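Local coordinates for protein lactose Operon Repressor (Escherichia coli, PDB 1JYE) that represses transcription of the lactose operon by binding operator DNA, and releases it in response to inducer, at residues V99-V111 with Y126-C140. The protein carries 1 engineered substitution. Sequence-based numbering, arbitrary orientation.
Sequences VERSGVEACKTAV and YPLDDQDAIAVEAAC. Unlike the reference sequence in segment 99-111: Thr109 (reference Ala).
Val99 lies over one face of the Tyr126 ring, which shows how a single aromatic can tie a loop to the start of a helix. The valine crosses the ring at about a right angle; its CG1 comes to 3.4 Å from Tyr126 CE1, while CG2 makes an off-centre CH-pi contact, 4.2 Å from the ring centroid. Cys107 approaches the same ring obliquely, its SG 3.9 Å from Tyr126 CD2, a sulfur-aromatic contact. With Tyr126 CG anti to the backbone N (chi1 -175°), the phenol extends into the 101-103 turn, where its OH lies 2.8 Å from Ser102 N at an angle too poor for a hydrogen bond. Without the ring, as with an alanine here, Val99 and Cys107 SG would probably lose the surface they share, and a gap would open between them.

Beyond the ring, the 104-111 part of helix 104-115 and helix 130-139 run nearly parallel, at 21°. Val136 is a knob in the hole formed by Val104, Cys107, Lys108 and Val111; its CG2 touches Val104 CG2 at 3.9 Å. Val104 also leans on the Asp132 carboxylate, and a water that donates to Asp132 OD2 accepts weakly from Val104 N. Lys108 lies along the outer side, its CE 3.5 Å from Ala135 CB. Underneath, Cys107 and Val111 reach strand 122-125, and Val136 rests on Phe147: the helices follow strands 93-98 and 122-125 and share one face of a lobe's four-stranded parallel sheet, in the periplasmic-binding-protein-like fold of the LacI family. Cohesion across the pair is therefore chiefly apolar, with polar groups gathered near the helix starts and along the outer margin.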
loop_
_atom_site.group_PDB
_atom_site.type_symbol
_atom_site.label_atom_id
_atom_site.label_comp_id
_atom_site.label_asym_id
_atom_site.label_seq_id
_atom_site.Cartn_x
_atom_site.Cartn_y
_atom_site.Cartn_z
ATOM N N VAL A 99 12.894 8.558 5.072
ATOM C CA VAL A 99 13.817 8.400 6.189
ATOM C C VAL A 99 14.434 7.015 6.323
ATOM O O VAL A 99 13.742 6.000 6.269
ATOM C CB VAL A 99 13.130 8.777 7.517
ATOM C CG1 VAL A 99 14.119 8.661 8.673
ATOM C CG2 VAL A 99 12.591 10.194 7.426
ATOM N N GLU A 100 15.753 6.995 6.512
ATOM C CA GLU A 100 16.513 5.759 6.660
ATOM C C GLU A 100 15.966 4.885 7.787
ATOM O O GLU A 100 16.483 3.799 8.047
ATOM C CB GLU A 100 17.986 6.084 6.925
ATOM C CG GLU A 100 18.635 6.929 5.838
ATOM C CD GLU A 100 20.101 7.211 6.108
ATOM O OE1 GLU A 100 20.408 7.838 7.144
ATOM O OE2 GLU A 100 20.946 6.807 5.281
ATOM N N ARG A 101 14.926 5.374 8.455
ATOM C CA ARG A 101 14.277 4.650 9.542
ATOM C C ARG A 101 15.080 4.615 10.837
ATOM O O ARG A 101 16.311 4.665 10.828
ATOM C CB ARG A 101 13.967 3.212 9.109
ATOM C CG ARG A 101 13.058 3.104 7.899
ATOM C CD ARG A 101 12.798 1.652 7.500
ATOM N NE ARG A 101 12.149 0.877 8.556
ATOM C CZ ARG A 101 12.787 0.298 9.570
ATOM N NH1 ARG A 101 14.106 0.395 9.676
ATOM N NH2 ARG A 101 12.104 -0.381 10.481
ATOM N N SER A 102 14.356 4.529 11.948
ATOM C CA SER A 102 14.943 4.463 13.280
ATOM C C SER A 102 15.875 5.614 13.643
ATOM O O SER A 102 17.009 5.684 13.164
ATOM C CB SER A 102 15.692 3.139 13.451
ATOM O OG SER A 102 14.820 2.034 13.297
ATOM N N GLY A 103 15.393 6.515 14.493
ATOM C CA GLY A 103 16.227 7.619 14.930
ATOM C C GLY A 103 15.868 9.028 14.503
ATOM O O GLY A 103 15.444 9.278 13.373
ATOM N N VAL A 104 16.061 9.957 15.433
ATOM C CA VAL A 104 15.795 11.364 15.192
ATOM C C VAL A 104 16.885 11.916 14.275
ATOM O O VAL A 104 16.654 12.855 13.516
ATOM C CB VAL A 104 15.787 12.155 16.522
ATOM C CG1 VAL A 104 17.110 11.955 17.252
ATOM C CG2 VAL A 104 15.540 13.631 16.256
ATOM N N GLU A 105 18.074 11.322 14.342
ATOM C CA GLU A 105 19.187 11.766 13.510
ATOM C C GLU A 105 18.903 11.507 12.033
ATOM O O GLU A 105 19.244 12.321 11.179
ATOM C CB GLU A 105 20.480 11.053 13.914
ATOM C CG GLU A 105 20.967 11.395 15.312
ATOM C CD GLU A 105 21.075 12.889 15.539
ATOM O OE1 GLU A 105 21.631 13.584 14.664
ATOM O OE2 GLU A 105 20.609 13.368 16.595
ATOM N N ALA A 106 18.282 10.369 11.743
ATOM C CA ALA A 106 17.948 10.013 10.369
ATOM C C ALA A 106 16.938 11.014 9.818
ATOM O O ALA A 106 17.006 11.403 8.652
ATOM C CB ALA A 106 17.372 8.603 10.319
ATOM N N CYS A 107 16.004 11.437 10.667
ATOM C CA CYS A 107 14.987 12.394 10.250
ATOM C C CYS A 107 15.612 13.772 10.065
ATOM O O CYS A 107 15.265 14.497 9.136
ATOM C CB CYS A 107 13.859 12.462 11.285
ATOM S SG CYS A 107 12.368 13.297 10.685
ATOM N N LYS A 108 16.537 14.134 10.949
ATOM C CA LYS A 108 17.204 15.426 10.837
ATOM C C LYS A 108 17.981 15.499 9.525
ATOM O O LYS A 108 18.022 16.540 8.873
ATOM C CB LYS A 108 18.155 15.639 12.014
ATOM C CG LYS A 108 17.447 15.873 13.334
ATOM C CD LYS A 108 18.446 15.989 14.474
ATOM C CE LYS A 108 17.755 16.357 15.769
ATOM N NZ LYS A 108 17.099 17.685 15.655
ATOM N N THR A 109 18.597 14.386 9.145
ATOM C CA THR A 109 19.362 14.335 7.905
ATOM C C THR A 109 18.427 14.555 6.719
ATOM O O THR A 109 18.750 15.297 5.789
ATOM C CB THR A 109 20.080 12.977 7.753
ATOM O OG1 THR A 109 21.070 12.849 8.783
ATOM C CG2 THR A 109 20.754 12.870 6.389
ATOM N N ALA A 110 17.263 13.912 6.760
ATOM C CA ALA A 110 16.286 14.057 5.689
ATOM C C ALA A 110 15.873 15.520 5.568
ATOM O O ALA A 110 15.807 16.070 4.467
ATOM C CB ALA A 110 15.066 13.183 5.968
ATOM N N VAL A 111 15.595 16.149 6.706
ATOM C CA VAL A 111 15.199 17.550 6.724
ATOM C C VAL A 111 16.313 18.420 6.148
ATOM O O VAL A 111 16.054 19.342 5.377
ATOM C CB VAL A 111 14.871 18.018 8.160
ATOM C CG1 VAL A 111 14.716 19.529 8.197
ATOM C CG2 VAL A 111 13.589 17.346 8.636
ATOM N N TYR A 126 6.776 11.250 9.850
ATOM C CA TYR A 126 7.654 10.263 10.467
ATOM C C TYR A 126 7.396 10.270 11.979
ATOM O O TYR A 126 7.279 11.333 12.580
ATOM C CB TYR A 126 9.102 10.660 10.167
ATOM C CG TYR A 126 10.140 9.670 10.626
ATOM C CD1 TYR A 126 10.404 8.515 9.893
ATOM C CD2 TYR A 126 10.857 9.883 11.801
ATOM C CE1 TYR A 126 11.360 7.595 10.320
ATOM C CE2 TYR A 126 11.812 8.973 12.239
ATOM C CZ TYR A 126 12.059 7.831 11.495
ATOM O OH TYR A 126 13.003 6.930 11.929
ATOM N N PRO A 127 7.316 9.086 12.613
ATOM C CA PRO A 127 7.057 9.013 14.058
ATOM C C PRO A 127 8.168 9.582 14.937
ATOM O O PRO A 127 9.307 9.126 14.889
ATOM C CB PRO A 127 6.831 7.522 14.287
ATOM C CG PRO A 127 7.761 6.899 13.294
ATOM C CD PRO A 127 7.537 7.741 12.052
ATOM N N LEU A 128 7.823 10.575 15.752
ATOM C CA LEU A 128 8.803 11.218 16.626
ATOM C C LEU A 128 8.232 11.472 18.016
ATOM O O LEU A 128 7.099 11.931 18.140
ATOM C CB LEU A 128 9.233 12.557 16.022
ATOM C CG LEU A 128 10.020 12.505 14.713
ATOM C CD1 LEU A 128 9.961 13.854 14.019
ATOM C CD2 LEU A 128 11.463 12.098 15.007
ATOM N N ASP A 129 9.004 11.182 19.059
ATOM C CA ASP A 129 8.503 11.443 20.402
ATOM C C ASP A 129 8.619 12.941 20.673
ATOM O O ASP A 129 9.100 13.690 19.821
ATOM C CB ASP A 129 9.243 10.606 21.465
ATOM C CG ASP A 129 10.683 11.040 21.691
ATOM O OD1 ASP A 129 11.120 12.075 21.152
ATOM O OD2 ASP A 129 11.384 10.328 22.444
ATOM N N ASP A 130 8.171 13.381 21.843
ATOM C CA ASP A 130 8.189 14.802 22.176
ATOM C C ASP A 130 9.518 15.512 21.937
ATOM O O ASP A 130 9.591 16.453 21.143
ATOM C CB ASP A 130 7.746 15.000 23.630
ATOM C CG ASP A 130 7.502 16.461 23.973
ATOM O OD1 ASP A 130 8.443 17.139 24.441
ATOM O OD2 ASP A 130 6.366 16.935 23.766
ATOM N N GLN A 131 10.567 15.063 22.616
ATOM C CA GLN A 131 11.880 15.681 22.476
ATOM C C GLN A 131 12.466 15.618 21.069
ATOM O O GLN A 131 13.061 16.590 20.602
ATOM C CB GLN A 131 12.855 15.066 23.482
ATOM C CG GLN A 131 12.814 15.731 24.851
ATOM C CD GLN A 131 11.404 15.925 25.376
ATOM O OE1 GLN A 131 10.700 14.960 25.673
ATOM N NE2 GLN A 131 10.984 17.181 25.490
ATOM N N ASP A 132 12.298 14.487 20.391
ATOM C CA ASP A 132 12.828 14.352 19.040
ATOM C C ASP A 132 12.092 15.247 18.045
ATOM O O ASP A 132 12.706 15.794 17.126
ATOM C CB ASP A 132 12.772 12.892 18.573
ATOM C CG ASP A 132 13.758 12.002 19.313
ATOM O OD1 ASP A 132 14.726 12.539 19.897
ATOM O OD2 ASP A 132 13.577 10.766 19.297
ATOM N N ALA A 133 10.781 15.399 18.220
ATOM C CA ALA A 133 10.007 16.249 17.316
ATOM C C ALA A 133 10.458 17.697 17.486
ATOM O O ALA A 133 10.597 18.438 16.510
ATOM C CB ALA A 133 8.511 16.116 17.610
ATOM N N ILE A 134 10.686 18.101 18.732
ATOM C CA ILE A 134 11.141 19.460 19.003
ATOM C C ILE A 134 12.511 19.658 18.356
ATOM O O ILE A 134 12.796 20.714 17.788
ATOM C CB ILE A 134 11.229 19.719 20.522
ATOM C CG1 ILE A 134 9.815 19.788 21.110
ATOM C CG2 ILE A 134 11.992 21.018 20.794
ATOM C CD1 ILE A 134 9.776 19.869 22.627
ATOM N N ALA A 135 13.348 18.627 18.427
ATOM C CA ALA A 135 14.684 18.682 17.843
ATOM C C ALA A 135 14.604 18.814 16.323
ATOM O O ALA A 135 15.350 19.584 15.713
ATOM C CB ALA A 135 15.470 17.436 18.224
ATOM N N VAL A 136 13.702 18.058 15.705
ATOM C CA VAL A 136 13.544 18.132 14.256
ATOM C C VAL A 136 13.029 19.512 13.852
ATOM O O VAL A 136 13.480 20.085 12.860
ATOM C CB VAL A 136 12.571 17.048 13.747
ATOM C CG1 VAL A 136 12.256 17.272 12.268
ATOM C CG2 VAL A 136 13.193 15.674 13.943
ATOM N N GLU A 137 12.093 20.055 14.623
ATOM C CA GLU A 137 11.551 21.372 14.311
ATOM C C GLU A 137 12.667 22.416 14.338
ATOM O O GLU A 137 12.712 23.316 13.499
ATOM C CB GLU A 137 10.465 21.761 15.316
ATOM C CG GLU A 137 9.813 23.103 15.018
ATOM C CD GLU A 137 8.917 23.585 16.143
ATOM O OE1 GLU A 137 9.419 23.741 17.275
ATOM O OE2 GLU A 137 7.714 23.810 15.895
ATOM N N ALA A 138 13.568 22.290 15.307
ATOM C CA ALA A 138 14.674 23.232 15.428
ATOM C C ALA A 138 15.572 23.158 14.195
ATOM O O ALA A 138 16.129 24.163 13.757
ATOM C CB ALA A 138 15.483 22.929 16.691
ATOM N N ALA A 139 15.698 21.962 13.633
ATOM C CA ALA A 139 16.540 21.752 12.461
ATOM C C ALA A 139 15.940 22.290 11.163
ATOM O O ALA A 139 16.629 22.374 10.148
ATOM C CB ALA A 139 16.847 20.269 12.310
ATOM N N CYS A 140 14.666 22.662 11.189
ATOM C CA CYS A 140 14.012 23.167 9.985
ATOM C C CYS A 140 14.393 24.605 9.625
ATOM O O CYS A 140 13.953 25.137 8.605
ATOM C CB CYS A 140 12.497 23.033 10.128
ATOM S SG CYS A 140 11.947 21.313 10.219
HETATM O O HOH W 1 15.283 8.899 18.111
#